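Local coordinates for protein iminosuccinate reductase (Paracoccus denitrificans, PDB 6RQA) that catalyses the NADH-dependent reduction of iminosuccinate to L-aspartate, regenerating the amino-group donor of the beta-hydroxyaspartate cycle during glycolate and glyoxylate assimilation, at residues T132-P145 against V231-D243. Residues are numbered along the deposited sequence; the frame is centred on the assembly and turned at random.
Sequences TAAASAVSIKYLAP and VKGPTHIAAMGTD. With NAD (nicotinamide-adenine-dinucleotide), chain C.
With CG trans to its backbone N (chi1 169°), His236 lifts its ring off strand 235-239 towards helix 125-143, where Ser139, its OG held between N and the carbonyl carbon (chi1 71°), turns a hydroxyl to meet it. His236 NE2 donates to Ser139 OG over 3.1 Å, and the oxygen lies almost in the imidazole plane. That oxygen in turn donates to Ser136 O, 2.7 Å away, one turn back in the helix. Ser136 O also accepts from Ile140 N on the same face of its carbonyl plane, so the relay taps the helix without breaking its backbone bonding. The other ring nitrogen, ND1, is hydrogen-bonded to Thr308 OG1 on the adjacent strand 307-311; with both nitrogens engaged, the rotation of this buried ring is fixed. Leu143 CB sits over one face in a CH-pi contact, 4.0 Å from the ring centroid and offset toward the rim, while Pro145 CD packs on His236 CB.

Farther along the strand Ala238 CB faces Ser136 OG. Met240 then lays its SD against Ser136 CB and its CE near Thr132 CG2 (3.8 Å). Its carbonyl receives the nicotinamide amide, NAD N7N to Met240 O 2.7 Å, and Asp243 OD2 takes the ribose hydroxyl O2D. Helix segment 132-143 and strand 235-239 run nearly antiparallel (162°), a helix packed on the parallel sheet of a Rossmann-type dinucleotide-binding domain, with the nicotinamide pocket at the strand's C-terminal end.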
loop_
_atom_site.group_PDB
_atom_site.type_symbol
_atom_site.label_atom_id
_atom_site.label_comp_id
_atom_site.label_asym_id
_atom_site.label_seq_id
_atom_site.Cartn_x
_atom_site.Cartn_y
_atom_site.Cartn_z
ATOM N N THR A 132 10.727 -16.743 -2.545
ATOM C CA THR A 132 9.805 -17.763 -3.036
ATOM C C THR A 132 10.476 -19.128 -3.066
ATOM O O THR A 132 9.877 -20.132 -2.661
ATOM C CB THR A 132 9.293 -17.389 -4.428
ATOM O OG1 THR A 132 8.752 -16.062 -4.401
ATOM C CG2 THR A 132 8.213 -18.359 -4.878
ATOM N N ALA A 133 11.722 -19.183 -3.537
ATOM C CA ALA A 133 12.470 -20.434 -3.504
ATOM C C ALA A 133 12.777 -20.850 -2.071
ATOM O O ALA A 133 12.789 -22.045 -1.754
ATOM C CB ALA A 133 13.757 -20.293 -4.314
ATOM N N ALA A 134 13.024 -19.879 -1.190
ATOM C CA ALA A 134 13.275 -20.206 0.208
ATOM C C ALA A 134 12.032 -20.786 0.868
ATOM O O ALA A 134 12.126 -21.744 1.645
ATOM C CB ALA A 134 13.758 -18.967 0.959
ATOM N N ALA A 135 10.857 -20.227 0.564
ATOM C CA ALA A 135 9.619 -20.747 1.135
ATOM C C ALA A 135 9.396 -22.200 0.739
ATOM O O ALA A 135 9.016 -23.028 1.576
ATOM C CB ALA A 135 8.434 -19.882 0.700
ATOM N N SER A 136 9.633 -22.532 -0.532
ATOM C CA SER A 136 9.495 -23.917 -0.968
ATOM C C SER A 136 10.523 -24.816 -0.291
ATOM O O SER A 136 10.227 -25.971 0.033
ATOM C CB SER A 136 9.625 -24.002 -2.489
ATOM O OG SER A 136 9.501 -25.342 -2.935
ATOM N N ALA A 137 11.735 -24.303 -0.066
ATOM C CA ALA A 137 12.767 -25.105 0.581
ATOM C C ALA A 137 12.441 -25.369 2.046
ATOM O O ALA A 137 12.789 -26.432 2.574
ATOM C CB ALA A 137 14.126 -24.416 0.451
ATOM N N VAL A 138 11.779 -24.422 2.717
ATOM C CA VAL A 138 11.380 -24.638 4.105
ATOM C C VAL A 138 10.370 -25.775 4.194
ATOM O O VAL A 138 10.469 -26.646 5.067
ATOM C CB VAL A 138 10.827 -23.334 4.714
ATOM C CG1 VAL A 138 10.220 -23.601 6.083
ATOM C CG2 VAL A 138 11.927 -22.289 4.816
ATOM N N SER A 139 9.387 -25.789 3.289
ATOM C CA SER A 139 8.419 -26.880 3.271
ATOM C C SER A 139 9.089 -28.216 2.984
ATOM O O SER A 139 8.657 -29.250 3.505
ATOM C CB SER A 139 7.329 -26.604 2.236
ATOM O OG SER A 139 7.836 -26.731 0.920
ATOM N N ILE A 140 10.141 -28.217 2.162
ATOM C CA ILE A 140 10.871 -29.451 1.892
ATOM C C ILE A 140 11.550 -29.951 3.162
ATOM O O ILE A 140 11.443 -31.128 3.521
ATOM C CB ILE A 140 11.886 -29.239 0.754
ATOM C CG1 ILE A 140 11.162 -28.992 -0.570
ATOM C CG2 ILE A 140 12.821 -30.433 0.637
ATOM C CD1 ILE A 140 12.094 -28.738 -1.731
ATOM N N LYS A 141 12.247 -29.057 3.867
ATOM C CA LYS A 141 12.970 -29.461 5.069
ATOM C C LYS A 141 12.044 -30.067 6.119
ATOM O O LYS A 141 12.453 -30.973 6.854
ATOM C CB LYS A 141 13.720 -28.264 5.654
ATOM C CG LYS A 141 14.513 -28.578 6.913
ATOM C CD LYS A 141 15.092 -27.316 7.528
ATOM C CE LYS A 141 15.784 -27.609 8.849
ATOM N NZ LYS A 141 16.322 -26.369 9.477
ATOM N N TYR A 142 10.797 -29.600 6.195
ATOM C CA TYR A 142 9.889 -30.018 7.254
ATOM C C TYR A 142 8.800 -30.984 6.806
ATOM O O TYR A 142 8.098 -31.530 7.665
ATOM C CB TYR A 142 9.232 -28.789 7.905
ATOM C CG TYR A 142 10.175 -27.969 8.761
ATOM C CD1 TYR A 142 10.427 -28.321 10.081
ATOM C CD2 TYR A 142 10.810 -26.845 8.251
ATOM C CE1 TYR A 142 11.288 -27.577 10.869
ATOM C CE2 TYR A 142 11.675 -26.094 9.030
ATOM C CZ TYR A 142 11.908 -26.465 10.338
ATOM O OH TYR A 142 12.765 -25.723 11.119
ATOM N N LEU A 143 8.635 -31.222 5.501
ATOM C CA LEU A 143 7.553 -32.076 5.024
ATOM C C LEU A 143 7.968 -33.137 4.010
ATOM O O LEU A 143 7.154 -34.017 3.712
ATOM C CB LEU A 143 6.431 -31.227 4.405
ATOM C CG LEU A 143 5.798 -30.151 5.289
ATOM C CD1 LEU A 143 4.854 -29.283 4.475
ATOM C CD2 LEU A 143 5.071 -30.779 6.469
ATOM N N ALA A 144 9.186 -33.088 3.476
ATOM C CA ALA A 144 9.581 -34.049 2.458
ATOM C C ALA A 144 9.660 -35.459 3.041
ATOM O O ALA A 144 9.977 -35.636 4.221
ATOM C CB ALA A 144 10.929 -33.671 1.851
ATOM N N PRO A 145 9.367 -36.478 2.234
ATOM C CA PRO A 145 9.492 -37.856 2.717
ATOM C C PRO A 145 10.923 -38.172 3.125
ATOM O O PRO A 145 11.883 -37.603 2.601
ATOM C CB PRO A 145 9.054 -38.697 1.512
ATOM C CG PRO A 145 8.211 -37.774 0.691
ATOM C CD PRO A 145 8.819 -36.417 0.869
ATOM N N VAL A 231 0.282 -38.979 -9.001
ATOM C CA VAL A 231 1.106 -39.060 -7.800
ATOM C C VAL A 231 0.958 -40.444 -7.182
ATOM O O VAL A 231 -0.151 -40.878 -6.849
ATOM C CB VAL A 231 0.724 -37.962 -6.800
ATOM C CG1 VAL A 231 1.601 -38.046 -5.562
ATOM C CG2 VAL A 231 0.839 -36.594 -7.452
ATOM N N LYS A 232 2.081 -41.140 -7.020
ATOM C CA LYS A 232 2.113 -42.455 -6.400
ATOM C C LYS A 232 3.193 -42.477 -5.328
ATOM O O LYS A 232 4.262 -41.882 -5.499
ATOM C CB LYS A 232 2.379 -43.559 -7.437
ATOM C CG LYS A 232 1.438 -43.553 -8.640
ATOM C CD LYS A 232 0.282 -44.537 -8.481
ATOM C CE LYS A 232 -0.850 -43.962 -7.644
ATOM N NZ LYS A 232 -1.985 -44.917 -7.511
ATOM N N GLY A 233 2.907 -43.158 -4.222
ATOM C CA GLY A 233 3.854 -43.294 -3.142
ATOM C C GLY A 233 4.003 -42.026 -2.324
ATOM O O GLY A 233 3.308 -41.030 -2.547
ATOM N N PRO A 234 4.908 -42.049 -1.347
ATOM C CA PRO A 234 5.156 -40.846 -0.540
ATOM C C PRO A 234 5.695 -39.710 -1.398
ATOM O O PRO A 234 6.682 -39.866 -2.120
ATOM C CB PRO A 234 6.188 -41.317 0.493
ATOM C CG PRO A 234 6.027 -42.802 0.545
ATOM C CD PRO A 234 5.657 -43.214 -0.848
ATOM N N THR A 235 5.037 -38.555 -1.309
ATOM C CA THR A 235 5.372 -37.415 -2.150
ATOM C C THR A 235 5.027 -36.125 -1.419
ATOM O O THR A 235 3.973 -36.024 -0.790
ATOM C CB THR A 235 4.622 -37.473 -3.489
ATOM O OG1 THR A 235 4.973 -38.673 -4.189
ATOM C CG2 THR A 235 4.966 -36.271 -4.354
ATOM N N HIS A 236 5.927 -35.148 -1.502
ATOM C CA HIS A 236 5.659 -33.788 -1.056
ATOM C C HIS A 236 5.583 -32.875 -2.271
ATOM O O HIS A 236 6.502 -32.856 -3.096
ATOM C CB HIS A 236 6.736 -33.289 -0.092
ATOM C CG HIS A 236 6.655 -31.820 0.188
ATOM N ND1 HIS A 236 5.535 -31.228 0.734
ATOM C CD2 HIS A 236 7.547 -30.823 -0.014
ATOM C CE1 HIS A 236 5.745 -29.929 0.861
ATOM N NE2 HIS A 236 6.958 -29.657 0.415
ATOM N N ILE A 237 4.492 -32.123 -2.377
ATOM C CA ILE A 237 4.238 -31.254 -3.520
ATOM C C ILE A 237 4.287 -29.813 -3.031
ATOM O O ILE A 237 3.436 -29.384 -2.242
ATOM C CB ILE A 237 2.890 -31.566 -4.185
ATOM C CG1 ILE A 237 2.790 -33.057 -4.515
ATOM C CG2 ILE A 237 2.712 -30.724 -5.440
ATOM C CD1 ILE A 237 1.455 -33.465 -5.100
ATOM N N ALA A 238 5.278 -29.061 -3.502
ATOM C CA ALA A 238 5.405 -27.640 -3.184
ATOM C C ALA A 238 4.781 -26.855 -4.333
ATOM O O ALA A 238 5.444 -26.524 -5.317
ATOM C CB ALA A 238 6.863 -27.260 -2.958
ATOM N N ALA A 239 3.487 -26.563 -4.205
ATOM C CA ALA A 239 2.753 -25.820 -5.225
ATOM C C ALA A 239 3.000 -24.330 -5.026
ATOM O O ALA A 239 2.503 -23.732 -4.067
ATOM C CB ALA A 239 1.264 -26.148 -5.158
ATOM N N MET A 240 3.765 -23.726 -5.935
ATOM C CA MET A 240 4.161 -22.333 -5.809
ATOM C C MET A 240 3.602 -21.428 -6.897
ATOM O O MET A 240 3.708 -20.205 -6.767
ATOM C CB MET A 240 5.695 -22.214 -5.812
ATOM C CG MET A 240 6.401 -23.160 -4.853
ATOM S SD MET A 240 6.013 -22.833 -3.125
ATOM C CE MET A 240 6.643 -21.165 -2.945
ATOM N N GLY A 241 3.011 -21.982 -7.952
ATOM C CA GLY A 241 2.600 -21.186 -9.093
ATOM C C GLY A 241 1.306 -20.416 -8.921
ATOM O O GLY A 241 1.208 -19.264 -9.354
ATOM N N THR A 242 0.306 -21.034 -8.296
ATOM C CA THR A 242 -1.023 -20.434 -8.195
ATOM C C THR A 242 -1.024 -19.374 -7.102
ATOM O O THR A 242 -0.988 -19.698 -5.909
ATOM C CB THR A 242 -2.075 -21.504 -7.918
ATOM O OG1 THR A 242 -2.064 -22.473 -8.974
ATOM C CG2 THR A 242 -3.457 -20.875 -7.828
ATOM N N ASP A 243 -1.072 -18.102 -7.507
ATOM C CA ASP A 243 -1.148 -16.982 -6.576
ATOM C C ASP A 243 -2.228 -15.985 -6.982
ATOM O O ASP A 243 -2.191 -14.828 -6.554
ATOM C CB ASP A 243 0.205 -16.275 -6.463
ATOM C CG ASP A 243 0.708 -15.757 -7.799
ATOM O OD1 ASP A 243 0.077 -16.053 -8.837
ATOM O OD2 ASP A 243 1.738 -15.051 -7.810
HETATM P PA NAD C . 7.407 -17.503 -16.257
HETATM O O1A NAD C . 6.314 -17.013 -17.164
HETATM O O2A NAD C . 8.889 -17.309 -16.308
HETATM O O5B NAD C . 7.283 -19.193 -16.631
HETATM C C5B NAD C . 5.943 -19.491 -16.704
HETATM C C4B NAD C . 5.792 -20.970 -16.946
HETATM O O4B NAD C . 4.418 -21.295 -16.847
HETATM C C3B NAD C . 6.213 -21.188 -18.396
HETATM O O3B NAD C . 7.573 -21.474 -18.332
HETATM C C2B NAD C . 5.368 -22.406 -18.787
HETATM O O2B NAD C . 5.983 -23.603 -18.445
HETATM C C1B NAD C . 4.098 -22.246 -17.860
HETATM N N9A NAD C . 2.963 -21.684 -18.600
HETATM C C8A NAD C . 2.837 -20.456 -19.276
HETATM N N7A NAD C . 1.638 -20.294 -19.835
HETATM C C5A NAD C . 0.937 -21.470 -19.510
HETATM C C6A NAD C . -0.378 -21.918 -19.804
HETATM N N6A NAD C . -1.211 -21.126 -20.537
HETATM N N1A NAD C . -0.813 -23.139 -19.352
HETATM C C2A NAD C . 0.084 -23.875 -18.623
HETATM N N3A NAD C . 1.354 -23.584 -18.265
HETATM C C4A NAD C . 1.751 -22.353 -18.738
HETATM O O3 NAD C . 6.662 -17.234 -14.854
HETATM P PN NAD C . 7.611 -17.194 -13.583
HETATM O O1N NAD C . 8.665 -18.254 -13.381
HETATM O O2N NAD C . 7.667 -15.727 -13.351
HETATM O O5D NAD C . 6.568 -17.581 -12.191
HETATM C C5D NAD C . 5.652 -18.487 -12.634
HETATM C C4D NAD C . 4.523 -18.543 -11.635
HETATM O O4D NAD C . 5.074 -18.344 -10.315
HETATM C C3D NAD C . 3.594 -17.328 -11.928
HETATM O O3D NAD C . 2.310 -17.840 -11.982
HETATM C C2D NAD C . 3.798 -16.430 -10.694
HETATM O O2D NAD C . 2.634 -15.842 -10.220
HETATM C C1D NAD C . 4.171 -17.515 -9.655
HETATM N N1N NAD C . 4.912 -16.872 -8.499
HETATM C C2N NAD C . 4.583 -17.323 -7.254
HETATM C C3N NAD C . 5.219 -16.781 -6.139
HETATM C C7N NAD C . 4.800 -17.333 -4.818
HETATM O O7N NAD C . 5.281 -16.931 -3.764
HETATM N N7N NAD C . 3.845 -18.321 -4.841
HETATM C C4N NAD C . 6.181 -15.784 -6.310
HETATM C C5N NAD C . 6.495 -15.342 -7.589
HETATM C C6N NAD C . 5.850 -15.896 -8.701
#